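Type-2Aa cytolytic delta-endotoxin (Bacillus thuringiensis serovar kyushuensis, PDB 1CBY) kills the larvae of dipteran insects by forming pores in the epithelial cell membrane of their midgut. Local coordinates at residues Glu120-Val125 and Val183-Pro188; Thr144-Gln149 and Tyr167-Leu172; Gln56-Ala61 and Asp235-Asn240; Gln82-Ile87 and Lys218-Val223. One frame throughout, in Å; residues are numbered along the deposited sequence.

Contact 4 is wholly buried among its touching residues, while contacts 1, 2 and 3 have partly exposed members (L124; Q149; H59 and V239). Contacts 1 and 4 lie on neighbouring strands, 183-195 and 210-225, and approach the central sheet from its two faces, through the ends of helices 107-122 and 77-84. Contact 2 uses strand 165-175, which pairs with strand 183-195, and has a hydrogen bond across its segments. Contact 3 leaves the sheet and joins helix 54-63 to helix 233-237 near the processing stop S38; with contact 2 it touches the second subunit. Contacts 1 and 4 lack such hydrogen bonds and rest mainly on aliphatic side chains; contact 3 adds CH-pi packing.

Contact 1 of 4, residues Glu120-Val125 and Val183-Pro188; sequences EVLGLV and VMAVLP
The carbonyl oxygen of L122 accepts the amide of L124, with L124 N 2.7 Å from L122 O, and this bond holds together the two leucines that meet strand 183-195. It closes a classic gamma turn whose central residue is G123: phi 74° and psi -68° there carry the chain out of helix 107-122. A second backbone bond, from G123 N to E120 O at 3.1 Å, spans the same helix end. The turn sets the two leucine side chains near each other over the strand. L122 starts off across the strand rather than at it, but with CG anti to the backbone N (chi1 -174°) its end comes in, and L122 CD1 lies 4.0 Å from CD1 of L187. That same L122 CD1 methyl is 4.4 Å from CB of A185. The CB bond of L124, the partly exposed member, is directed at the strand, and L124 CD2 lies 4.2 Å from CB of A185, which therefore receives both leucines.

The arrangement belongs to the layered alpha/beta fold of the Cyt toxins, in which helices pack on a central sheet. A185 and L187 present their CB atoms to the helix end, whereas V186 between them turns away and packs on L60 of helix 54-63. One polar tie runs alongside: V121 O is hydrogen-bonded to T221 OG1 of strand 210-225, next to L187 in the sheet.

Contact 2 of 4, residues Thr144-Gln149 and Tyr167-Leu172; sequences TNLDTQ and YYYNIL
L146 meets the phenol end of Y167 obliquely, the two side chains coming from opposite directions, with L146 CD1 3.6 Å from Y167 OH and 3.8 Å from Y167 CZ. The contact ties the loop after helix 129-141, with its short 3-10 segment 146-148, to strand 165-175 of the central sheet in this alpha/beta fold. The other branch of L146 serves the next tyrosine on that face: L146 CD2 sits near the ring plane of Y169, at the edge, 4.2 Å from Y169 CE2.

Q149 supplies the polar part. Its chain runs extended beyond CG (chi2 179°) and meets Y169 at about a right angle, amide and ring planes 89° apart. Y169 OH donates to Q149 OE1 at 2.5 Å; the C=O...donor angle is 134°, with the donor tilted slightly from the carbonyl plane. Q149 OE1 also has W154 NE1 as a partner, and Y169 OH pairs with N44 OD1. The hydroxyl of Y167 is bonded to T142 O, while on the far side of the loop D147 forms a salt bridge with K140 of the second subunit. Q149 NE2, besides its bond to G141 O, reaches back to N145 O through a weak 3.4 Å bond.

Contact 3 of 4, residues Gln56-Ala61 and Asp235-Asn240; sequences QALHLA and DIFNVN
L58 of helix 54-63 packs against I236 and F237 with a single methyl, CD2, and these three residues form the buried half of the contact. L58 CD2 lies 3.5 Å from I236 CG2. The same L58 CD2 stands over one face of the F237 ring, 4.1 Å from the centroid and 22° off the normal, a CH-pi contact shifted toward the rim; F237 CE2 is the ring atom nearest to L58 CD2, at 3.8 Å. The F237 side chain leaves the main chain pointing away from L58, yet its ring swings back far enough to offer this face.

The other half, H59 with V239, is partly exposed. The two side chains cross at about a right angle, and V239 CG1 sits over one face of the H59 imidazole, 4.3 Å from the centroid. The second methyl, V239 CG2, stands on the same side of the ring, displaced toward CE1, 3.8 Å from H59 CE1. Chi1 of 178° puts V239 CG1 anti to its backbone N, where it can reach the ring.

The second subunit adds to the buried half, with its I31 on L58, its I233 on I236 and its P51 on F237. Within the chain, F237 O is hydrogen-bonded to S38 OG, the N-terminal processing stop.

Segment 235-240 follows the C-terminal stop S228, so it belongs to the protoxin and is probably lost on activation. Because no hydrogen bond joins the two segments, their separation would cost only methyl and ring packing between them.

Contact 4 of 4, residues Gln82-Ile87 and Lys218-Val223; sequences QIANGI and KALTLV
A84 meets two leucines of one strand, its CB bond pointing at the sheet while those of L220 and L222 point back at the helix. This is the helix-on-sheet packing of a layered alpha/beta fold: the last turn of helix 77-84 lies on strand 210-225, and A84 comes nearest L222 in backbone terms, 7.2 Å between their CA atoms.

The two leucines arrive from different directions. L220 CD1 comes to 3.6 Å from A84 CB, and L222 CD1 to 4.0 Å from the same A84 CB. Seen from A84 CB, L220 CD1 and L222 CD1 stand at roughly a right angle (96°), so they touch different flanks of it, and L220 CD1 and L222 CD1 stay 5.6 Å apart. Their first torsions differ: L222 holds CG anti to its backbone N (chi1 177°), whereas L220 has CG between N and the carbonyl carbon (chi1 78°). A84 CB sits at the corner formed by the two methyls, consistent with a small side chain allowing close approach of helix and strand.

T221, between the leucines, faces the other side of the sheet and packs on L187. Outside the segments, L60 of helix 54-63 packs on L222 and on I87, and I92 of strand 90-102 packs on A84.

After A84 the chain leaves the helix through a type I beta turn from A84 to I87, after which the CB bond of I87 is directed toward the strand. The carbonyl of A84 takes part in both features: A84 O accepts I87 N at 3.2 Å, and L222 CD1 rests 3.6 Å from A84 O.

Contact 1 of 4, residues Glu120-Val125 and Val183-Pro188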
loop_
_atom_site.group_PDB
_atom_site.type_symbol
_atom_site.label_atom_id
_atom_site.label_comp_id
_atom_site.label_asym_id
_atom_site.label_seq_id
_atom_site.Cartn_x
_atom_site.Cartn_y
_atom_site.Cartn_z
ATOM N N GLU A 120 -8.434 -1.385 20.556
ATOM C CA GLU A 120 -8.349 -1.825 21.939
ATOM C C GLU A 120 -6.977 -2.429 22.243
ATOM O O GLU A 120 -6.270 -1.958 23.135
ATOM C CB GLU A 120 -9.459 -2.847 22.228
ATOM C CG GLU A 120 -9.561 -3.304 23.683
ATOM C CD GLU A 120 -9.966 -2.187 24.634
ATOM O OE1 GLU A 120 -11.150 -1.786 24.618
ATOM O OE2 GLU A 120 -9.101 -1.714 25.402
ATOM N N VAL A 121 -6.588 -3.437 21.465
ATOM C CA VAL A 121 -5.310 -4.122 21.648
ATOM C C VAL A 121 -4.095 -3.209 21.522
ATOM O O VAL A 121 -3.091 -3.410 22.207
ATOM C CB VAL A 121 -5.179 -5.320 20.669
ATOM C CG1 VAL A 121 -3.774 -5.932 20.737
ATOM C CG2 VAL A 121 -6.225 -6.372 21.011
ATOM N N LEU A 122 -4.198 -2.198 20.667
ATOM C CA LEU A 122 -3.108 -1.252 20.448
ATOM C C LEU A 122 -2.797 -0.465 21.731
ATOM O O LEU A 122 -1.643 -0.119 21.995
ATOM C CB LEU A 122 -3.461 -0.312 19.285
ATOM C CG LEU A 122 -2.412 0.682 18.772
ATOM C CD1 LEU A 122 -1.118 -0.024 18.432
ATOM C CD2 LEU A 122 -2.949 1.401 17.553
ATOM N N GLY A 123 -3.825 -0.210 22.537
ATOM C CA GLY A 123 -3.630 0.512 23.781
ATOM C C GLY A 123 -3.399 1.997 23.581
ATOM O O GLY A 123 -4.231 2.817 23.963
ATOM N N LEU A 124 -2.264 2.348 22.989
ATOM C CA LEU A 124 -1.934 3.743 22.735
ATOM C C LEU A 124 -2.986 4.341 21.807
ATOM O O LEU A 124 -3.385 3.707 20.829
ATOM C CB LEU A 124 -0.554 3.855 22.079
ATOM C CG LEU A 124 0.676 3.221 22.742
ATOM C CD1 LEU A 124 0.657 3.469 24.244
ATOM C CD2 LEU A 124 0.729 1.731 22.457
ATOM N N VAL A 125 -3.455 5.542 22.125
ATOM C CA VAL A 125 -4.456 6.205 21.293
ATOM C C VAL A 125 -3.755 7.096 20.275
ATOM O O VAL A 125 -3.048 8.033 20.641
ATOM C CB VAL A 125 -5.473 7.026 22.135
ATOM C CG1 VAL A 125 -6.289 6.094 23.018
ATOM C CG2 VAL A 125 -4.766 8.051 22.995
ATOM N N VAL A 183 8.277 6.323 22.550
ATOM C CA VAL A 183 8.351 4.937 22.111
ATOM C C VAL A 183 7.701 4.735 20.758
ATOM O O VAL A 183 6.983 5.609 20.265
ATOM C CB VAL A 183 7.673 3.963 23.111
ATOM C CG1 VAL A 183 8.387 3.990 24.452
ATOM C CG2 VAL A 183 6.197 4.296 23.264
ATOM N N MET A 184 7.999 3.587 20.155
ATOM C CA MET A 184 7.439 3.189 18.871
ATOM C C MET A 184 6.546 2.008 19.187
ATOM O O MET A 184 6.873 1.200 20.057
ATOM C CB MET A 184 8.537 2.743 17.906
ATOM C CG MET A 184 7.998 2.205 16.588
ATOM S SD MET A 184 9.284 1.726 15.442
ATOM C CE MET A 184 9.677 3.299 14.671
ATOM N N ALA A 185 5.407 1.924 18.518
ATOM C CA ALA A 185 4.484 0.822 18.750
ATOM C C ALA A 185 4.507 -0.157 17.579
ATOM O O ALA A 185 4.409 0.251 16.419
ATOM C CB ALA A 185 3.077 1.357 18.974
ATOM N N VAL A 186 4.679 -1.440 17.881
ATOM C CA VAL A 186 4.704 -2.474 16.853
ATOM C C VAL A 186 3.550 -3.412 17.128
ATOM O O VAL A 186 3.288 -3.749 18.283
ATOM C CB VAL A 186 6.018 -3.267 16.879
ATOM C CG1 VAL A 186 6.062 -4.242 15.718
ATOM C CG2 VAL A 186 7.198 -2.321 16.810
ATOM N N LEU A 187 2.874 -3.854 16.074
ATOM C CA LEU A 187 1.734 -4.740 16.246
ATOM C C LEU A 187 1.699 -5.913 15.259
ATOM O O LEU A 187 1.215 -5.774 14.129
ATOM C CB LEU A 187 0.432 -3.934 16.125
ATOM C CG LEU A 187 -0.826 -4.331 16.914
ATOM C CD1 LEU A 187 -1.972 -3.438 16.481
ATOM C CD2 LEU A 187 -1.203 -5.782 16.691
ATOM N N PRO A 188 2.301 -7.054 15.638
ATOM C CA PRO A 188 2.304 -8.241 14.774
ATOM C C PRO A 188 0.895 -8.811 14.856
ATOM O O PRO A 188 0.454 -9.232 15.928
ATOM C CB PRO A 188 3.300 -9.169 15.479
ATOM C CG PRO A 188 4.228 -8.228 16.139
ATOM C CD PRO A 188 3.268 -7.221 16.731
#

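Contact 2 of 4, residues Thr144-Gln149 and Tyr167-Leu172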
loop_
_atom_site.group_PDB
_atom_site.type_symbol
_atom_site.label_atom_id
_atom_site.label_comp_id
_atom_site.label_asym_id
_atom_site.label_seq_id
_atom_site.Cartn_x
_atom_site.Cartn_y
_atom_site.Cartn_z
ATOM N N THR A 144 -11.136 -9.085 1.259
ATOM C CA THR A 144 -11.537 -8.747 -0.106
ATOM C C THR A 144 -10.330 -8.533 -1.012
ATOM O O THR A 144 -9.212 -8.299 -0.542
ATOM C CB THR A 144 -12.453 -7.467 -0.160
ATOM O OG1 THR A 144 -11.816 -6.369 0.511
ATOM C CG2 THR A 144 -13.807 -7.734 0.487
ATOM N N ASN A 145 -10.568 -8.620 -2.317
ATOM C CA ASN A 145 -9.525 -8.443 -3.317
ATOM C C ASN A 145 -8.389 -9.438 -3.151
ATOM O O ASN A 145 -7.239 -9.140 -3.476
ATOM C CB ASN A 145 -8.991 -7.010 -3.302
ATOM C CG ASN A 145 -9.975 -6.020 -3.886
ATOM O OD1 ASN A 145 -10.736 -6.344 -4.800
ATOM N ND2 ASN A 145 -9.968 -4.802 -3.362
ATOM N N LEU A 146 -8.730 -10.635 -2.683
ATOM C CA LEU A 146 -7.753 -11.693 -2.482
ATOM C C LEU A 146 -7.226 -12.176 -3.826
ATOM O O LEU A 146 -6.112 -12.684 -3.919
ATOM C CB LEU A 146 -8.363 -12.850 -1.697
ATOM C CG LEU A 146 -8.654 -12.555 -0.225
ATOM C CD1 LEU A 146 -9.214 -13.801 0.443
ATOM C CD2 LEU A 146 -7.383 -12.106 0.474
ATOM N N ASP A 147 -8.014 -11.965 -4.875
ATOM C CA ASP A 147 -7.626 -12.355 -6.227
ATOM C C ASP A 147 -6.358 -11.621 -6.671
ATOM O O ASP A 147 -5.574 -12.138 -7.466
ATOM C CB ASP A 147 -8.766 -12.056 -7.207
ATOM C CG ASP A 147 -9.102 -10.582 -7.282
ATOM O OD1 ASP A 147 -9.204 -9.944 -6.219
ATOM O OD2 ASP A 147 -9.260 -10.057 -8.403
ATOM N N THR A 148 -6.159 -10.421 -6.139
ATOM C CA THR A 148 -5.002 -9.602 -6.470
ATOM C C THR A 148 -3.860 -9.888 -5.496
ATOM O O THR A 148 -2.790 -9.292 -5.588
ATOM C CB THR A 148 -5.359 -8.096 -6.397
ATOM O OG1 THR A 148 -6.672 -7.880 -6.938
ATOM C CG2 THR A 148 -4.377 -7.275 -7.204
ATOM N N GLN A 149 -4.093 -10.796 -4.556
ATOM C CA GLN A 149 -3.078 -11.133 -3.564
ATOM C C GLN A 149 -2.674 -12.599 -3.624
ATOM O O GLN A 149 -2.059 -13.127 -2.685
ATOM C CB GLN A 149 -3.593 -10.827 -2.167
ATOM C CG GLN A 149 -3.994 -9.396 -1.945
ATOM C CD GLN A 149 -4.512 -9.194 -0.550
ATOM O OE1 GLN A 149 -3.824 -9.495 0.422
ATOM N NE2 GLN A 149 -5.743 -8.726 -0.440
ATOM N N TYR A 167 -7.313 -19.925 5.382
ATOM C CA TYR A 167 -6.043 -19.284 5.067
ATOM C C TYR A 167 -5.458 -18.494 6.228
ATOM O O TYR A 167 -6.148 -18.181 7.196
ATOM C CB TYR A 167 -6.156 -18.391 3.817
ATOM C CG TYR A 167 -7.200 -17.288 3.877
ATOM C CD1 TYR A 167 -6.892 -16.036 4.413
ATOM C CD2 TYR A 167 -8.483 -17.484 3.360
ATOM C CE1 TYR A 167 -7.831 -15.010 4.430
ATOM C CE2 TYR A 167 -9.430 -16.464 3.372
ATOM C CZ TYR A 167 -9.097 -15.228 3.909
ATOM O OH TYR A 167 -10.027 -14.212 3.922
ATOM N N TYR A 168 -4.162 -18.232 6.145
ATOM C CA TYR A 168 -3.462 -17.465 7.155
ATOM C C TYR A 168 -3.141 -16.131 6.515
ATOM O O TYR A 168 -2.816 -16.076 5.326
ATOM C CB TYR A 168 -2.167 -18.166 7.553
ATOM C CG TYR A 168 -2.375 -19.496 8.236
ATOM C CD1 TYR A 168 -3.390 -19.672 9.172
ATOM C CD2 TYR A 168 -1.540 -20.577 7.963
ATOM C CE1 TYR A 168 -3.566 -20.887 9.822
ATOM C CE2 TYR A 168 -1.709 -21.797 8.607
ATOM C CZ TYR A 168 -2.721 -21.943 9.536
ATOM O OH TYR A 168 -2.883 -23.138 10.197
ATOM N N TYR A 169 -3.268 -15.054 7.280
ATOM C CA TYR A 169 -2.968 -13.726 6.769
ATOM C C TYR A 169 -2.160 -13.008 7.835
ATOM O O TYR A 169 -2.635 -12.812 8.949
ATOM C CB TYR A 169 -4.259 -12.982 6.466
ATOM C CG TYR A 169 -4.090 -11.853 5.483
ATOM C CD1 TYR A 169 -3.462 -10.664 5.856
ATOM C CD2 TYR A 169 -4.574 -11.961 4.181
ATOM C CE1 TYR A 169 -3.323 -9.608 4.957
ATOM C CE2 TYR A 169 -4.438 -10.907 3.275
ATOM C CZ TYR A 169 -3.814 -9.737 3.674
ATOM O OH TYR A 169 -3.697 -8.691 2.798
ATOM N N ASN A 170 -0.927 -12.651 7.499
ATOM C CA ASN A 170 -0.038 -11.985 8.441
ATOM C C ASN A 170 0.129 -10.520 8.085
ATOM O O ASN A 170 0.430 -10.175 6.936
ATOM C CB ASN A 170 1.327 -12.667 8.457
ATOM C CG ASN A 170 1.230 -14.164 8.689
ATOM O OD1 ASN A 170 0.448 -14.629 9.522
ATOM N ND2 ASN A 170 2.023 -14.927 7.945
ATOM N N ILE A 171 -0.028 -9.671 9.096
ATOM C CA ILE A 171 0.066 -8.218 8.967
ATOM C C ILE A 171 0.962 -7.694 10.089
ATOM O O ILE A 171 1.045 -8.308 11.154
ATOM C CB ILE A 171 -1.335 -7.562 9.145
ATOM C CG1 ILE A 171 -2.306 -8.064 8.080
ATOM C CG2 ILE A 171 -1.236 -6.046 9.071
ATOM C CD1 ILE A 171 -3.744 -7.663 8.332
ATOM N N LEU A 172 1.662 -6.593 9.840
ATOM C CA LEU A 172 2.500 -5.993 10.869
ATOM C C LEU A 172 2.386 -4.489 10.765
ATOM O O LEU A 172 2.668 -3.907 9.716
ATOM C CB LEU A 172 3.969 -6.411 10.746
ATOM C CG LEU A 172 4.847 -5.832 11.867
ATOM C CD1 LEU A 172 5.583 -6.929 12.612
ATOM C CD2 LEU A 172 5.822 -4.802 11.311
#

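Contact 3 of 4, residues Gln56-Ala61 and Asp235-Asn240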
loop_
_atom_site.group_PDB
_atom_site.type_symbol
_atom_site.label_atom_id
_atom_site.label_comp_id
_atom_site.label_asym_id
_atom_site.label_seq_id
_atom_site.Cartn_x
_atom_site.Cartn_y
_atom_site.Cartn_z
ATOM N N GLN A 56 14.660 1.347 12.890
ATOM C CA GLN A 56 14.152 0.721 14.105
ATOM C C GLN A 56 12.921 -0.121 13.800
ATOM O O GLN A 56 12.792 -1.250 14.276
ATOM C CB GLN A 56 13.805 1.789 15.145
ATOM C CG GLN A 56 13.239 1.242 16.447
ATOM C CD GLN A 56 12.975 2.331 17.469
ATOM O OE1 GLN A 56 13.137 3.520 17.187
ATOM N NE2 GLN A 56 12.568 1.930 18.665
ATOM N N ALA A 57 12.022 0.433 12.997
ATOM C CA ALA A 57 10.797 -0.259 12.617
ATOM C C ALA A 57 11.107 -1.544 11.847
ATOM O O ALA A 57 10.519 -2.601 12.102
ATOM C CB ALA A 57 9.926 0.664 11.774
ATOM N N LEU A 58 12.049 -1.442 10.915
ATOM C CA LEU A 58 12.454 -2.564 10.084
ATOM C C LEU A 58 13.069 -3.668 10.943
ATOM O O LEU A 58 12.832 -4.858 10.707
ATOM C CB LEU A 58 13.432 -2.082 9.012
ATOM C CG LEU A 58 13.340 -2.723 7.626
ATOM C CD1 LEU A 58 11.890 -2.943 7.212
ATOM C CD2 LEU A 58 14.050 -1.835 6.623
ATOM N N HIS A 59 13.834 -3.278 11.955
ATOM C CA HIS A 59 14.447 -4.243 12.852
ATOM C C HIS A 59 13.362 -5.013 13.590
ATOM O O HIS A 59 13.357 -6.246 13.596
ATOM C CB HIS A 59 15.357 -3.545 13.857
ATOM C CG HIS A 59 16.754 -3.348 13.363
ATOM N ND1 HIS A 59 17.017 -2.703 12.182
ATOM C CD2 HIS A 59 17.921 -3.764 13.918
ATOM C CE1 HIS A 59 18.328 -2.740 12.039
ATOM N NE2 HIS A 59 18.919 -3.372 13.065
ATOM N N LEU A 60 12.425 -4.280 14.181
ATOM C CA LEU A 60 11.320 -4.880 14.922
ATOM C C LEU A 60 10.490 -5.792 14.024
ATOM O O LEU A 60 10.086 -6.882 14.434
ATOM C CB LEU A 60 10.446 -3.785 15.544
ATOM C CG LEU A 60 11.055 -3.075 16.760
ATOM C CD1 LEU A 60 10.508 -1.665 16.914
ATOM C CD2 LEU A 60 10.796 -3.900 18.004
ATOM N N ALA A 61 10.269 -5.360 12.789
ATOM C CA ALA A 61 9.505 -6.154 11.836
ATOM C C ALA A 61 10.196 -7.501 11.589
ATOM O O ALA A 61 9.587 -8.561 11.760
ATOM C CB ALA A 61 9.349 -5.392 10.527
ATOM N N ASP A 235 22.297 -0.127 3.561
ATOM C CA ASP A 235 22.717 -0.856 4.750
ATOM C C ASP A 235 21.482 -1.284 5.521
ATOM O O ASP A 235 21.412 -2.401 6.030
ATOM C CB ASP A 235 23.590 0.024 5.654
ATOM C CG ASP A 235 24.956 0.331 5.052
ATOM O OD1 ASP A 235 25.149 0.147 3.828
ATOM O OD2 ASP A 235 25.844 0.772 5.816
ATOM N N ILE A 236 20.496 -0.397 5.570
ATOM C CA ILE A 236 19.257 -0.679 6.284
ATOM C C ILE A 236 18.553 -1.916 5.725
ATOM O O ILE A 236 18.218 -2.831 6.473
ATOM C CB ILE A 236 18.301 0.552 6.269
ATOM C CG1 ILE A 236 18.930 1.707 7.057
ATOM C CG2 ILE A 236 16.945 0.192 6.866
ATOM C CD1 ILE A 236 18.086 2.952 7.116
ATOM N N PHE A 237 18.391 -1.978 4.410
ATOM C CA PHE A 237 17.717 -3.115 3.798
ATOM C C PHE A 237 18.547 -4.396 3.689
ATOM O O PHE A 237 18.049 -5.418 3.222
ATOM C CB PHE A 237 17.119 -2.715 2.451
ATOM C CG PHE A 237 15.979 -1.740 2.571
ATOM C CD1 PHE A 237 16.216 -0.370 2.600
ATOM C CD2 PHE A 237 14.670 -2.193 2.697
ATOM C CE1 PHE A 237 15.164 0.535 2.758
ATOM C CE2 PHE A 237 13.614 -1.294 2.855
ATOM C CZ PHE A 237 13.863 0.069 2.885
ATOM N N ASN A 238 19.803 -4.348 4.119
ATOM C CA ASN A 238 20.668 -5.530 4.088
ATOM C C ASN A 238 20.514 -6.347 5.363
ATOM O O ASN A 238 20.987 -7.483 5.442
ATOM C CB ASN A 238 22.140 -5.137 3.933
ATOM C CG ASN A 238 22.554 -4.930 2.487
ATOM O OD1 ASN A 238 23.714 -4.624 2.210
ATOM N ND2 ASN A 238 21.620 -5.099 1.557
ATOM N N VAL A 239 19.890 -5.752 6.374
ATOM C CA VAL A 239 19.683 -6.425 7.652
ATOM C C VAL A 239 18.820 -7.670 7.446
ATOM O O VAL A 239 17.831 -7.636 6.715
ATOM C CB VAL A 239 19.014 -5.471 8.684
ATOM C CG1 VAL A 239 18.762 -6.193 10.001
ATOM C CG2 VAL A 239 19.890 -4.241 8.918
ATOM N N ASN A 240 19.210 -8.772 8.073
ATOM C CA ASN A 240 18.463 -10.018 7.941
ATOM C C ASN A 240 17.616 -10.271 9.175
ATOM O O ASN A 240 17.521 -9.409 10.043
ATOM C CB ASN A 240 19.408 -11.197 7.677
ATOM C CG ASN A 240 20.476 -11.372 8.753
ATOM O OD1 ASN A 240 21.420 -12.128 8.559
ATOM N ND2 ASN A 240 20.337 -10.681 9.878
#

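Contact 4 of 4, residues Gln82-Ile87 and Lys218-Val223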
loop_
_atom_site.group_PDB
_atom_site.type_symbol
_atom_site.label_atom_id
_atom_site.label_comp_id
_atom_site.label_asym_id
_atom_site.label_seq_id
_atom_site.Cartn_x
_atom_site.Cartn_y
_atom_site.Cartn_z
ATOM N N GLN A 82 7.950 -15.055 23.219
ATOM C CA GLN A 82 9.353 -15.350 23.492
ATOM C C GLN A 82 10.228 -14.263 22.863
ATOM O O GLN A 82 11.131 -13.728 23.508
ATOM C CB GLN A 82 9.704 -16.729 22.916
ATOM C CG GLN A 82 11.107 -16.862 22.320
ATOM C CD GLN A 82 12.052 -17.669 23.189
ATOM O OE1 GLN A 82 11.650 -18.642 23.827
ATOM N NE2 GLN A 82 13.322 -17.280 23.203
ATOM N N ILE A 83 9.947 -13.940 21.603
ATOM C CA ILE A 83 10.687 -12.912 20.877
ATOM C C ILE A 83 10.416 -11.543 21.503
ATOM O O ILE A 83 11.338 -10.754 21.713
ATOM C CB ILE A 83 10.279 -12.879 19.382
ATOM C CG1 ILE A 83 10.634 -14.207 18.711
ATOM C CG2 ILE A 83 10.956 -11.718 18.664
ATOM C CD1 ILE A 83 10.103 -14.345 17.305
ATOM N N ALA A 84 9.151 -11.286 21.827
ATOM C CA ALA A 84 8.738 -10.022 22.428
ATOM C C ALA A 84 9.515 -9.711 23.703
ATOM O O ALA A 84 10.120 -8.647 23.828
ATOM C CB ALA A 84 7.249 -10.045 22.721
ATOM N N ASN A 85 9.528 -10.658 24.632
ATOM C CA ASN A 85 10.228 -10.475 25.897
ATOM C C ASN A 85 11.746 -10.484 25.768
ATOM O O ASN A 85 12.452 -10.509 26.777
ATOM C CB ASN A 85 9.781 -11.530 26.913
ATOM C CG ASN A 85 8.350 -11.321 27.381
ATOM O OD1 ASN A 85 7.565 -12.264 27.465
ATOM N ND2 ASN A 85 8.005 -10.077 27.690
ATOM N N GLY A 86 12.244 -10.461 24.534
ATOM C CA GLY A 86 13.678 -10.460 24.307
ATOM C C GLY A 86 14.173 -9.180 23.653
ATOM O O GLY A 86 15.381 -8.920 23.617
ATOM N N ILE A 87 13.250 -8.391 23.107
ATOM C CA ILE A 87 13.611 -7.134 22.462
ATOM C C ILE A 87 14.101 -6.174 23.545
ATOM O O ILE A 87 13.452 -6.005 24.582
ATOM C CB ILE A 87 12.402 -6.482 21.745
ATOM C CG1 ILE A 87 11.760 -7.451 20.745
ATOM C CG2 ILE A 87 12.841 -5.208 21.045
ATOM C CD1 ILE A 87 12.630 -7.801 19.565
ATOM N N LYS A 218 -4.447 -13.326 16.428
ATOM C CA LYS A 218 -3.280 -13.436 17.304
ATOM C C LYS A 218 -2.524 -12.128 17.155
ATOM O O LYS A 218 -2.065 -11.792 16.061
ATOM C CB LYS A 218 -2.408 -14.622 16.885
ATOM C CG LYS A 218 -3.062 -15.971 17.138
ATOM C CD LYS A 218 -2.343 -17.100 16.417
ATOM C CE LYS A 218 -2.588 -17.039 14.917
ATOM N NZ LYS A 218 -1.833 -18.088 14.180
ATOM N N ALA A 219 -2.435 -11.376 18.246
ATOM C CA ALA A 219 -1.778 -10.077 18.218
ATOM C C ALA A 219 -1.218 -9.655 19.564
ATOM O O ALA A 219 -1.661 -10.116 20.621
ATOM C CB ALA A 219 -2.756 -9.020 17.733
ATOM N N LEU A 220 -0.235 -8.766 19.511
ATOM C CA LEU A 220 0.381 -8.227 20.706
ATOM C C LEU A 220 0.996 -6.895 20.323
ATOM O O LEU A 220 1.496 -6.738 19.206
ATOM C CB LEU A 220 1.451 -9.167 21.266
ATOM C CG LEU A 220 2.834 -9.227 20.621
ATOM C CD1 LEU A 220 3.792 -9.894 21.580
ATOM C CD2 LEU A 220 2.780 -9.980 19.306
ATOM N N THR A 221 0.878 -5.915 21.212
ATOM C CA THR A 221 1.445 -4.599 20.965
ATOM C C THR A 221 2.661 -4.426 21.852
ATOM O O THR A 221 2.601 -4.645 23.063
ATOM C CB THR A 221 0.439 -3.483 21.259
ATOM O OG1 THR A 221 -0.809 -3.791 20.623
ATOM C CG2 THR A 221 0.961 -2.161 20.725
ATOM N N LEU A 222 3.773 -4.054 21.236
ATOM C CA LEU A 222 5.019 -3.859 21.952
ATOM C C LEU A 222 5.536 -2.445 21.713
ATOM O O LEU A 222 5.497 -1.947 20.585
ATOM C CB LEU A 222 6.051 -4.879 21.464
ATOM C CG LEU A 222 7.451 -4.780 22.061
ATOM C CD1 LEU A 222 7.864 -6.130 22.620
ATOM C CD2 LEU A 222 8.434 -4.290 21.009
ATOM N N VAL A 223 5.948 -1.774 22.779
ATOM C CA VAL A 223 6.497 -0.434 22.649
ATOM C C VAL A 223 7.983 -0.517 22.977
ATOM O O VAL A 223 8.381 -1.246 23.886
ATOM C CB VAL A 223 5.804 0.595 23.584
ATOM C CG1 VAL A 223 4.349 0.789 23.170
ATOM C CG2 VAL A 223 5.912 0.164 25.045
#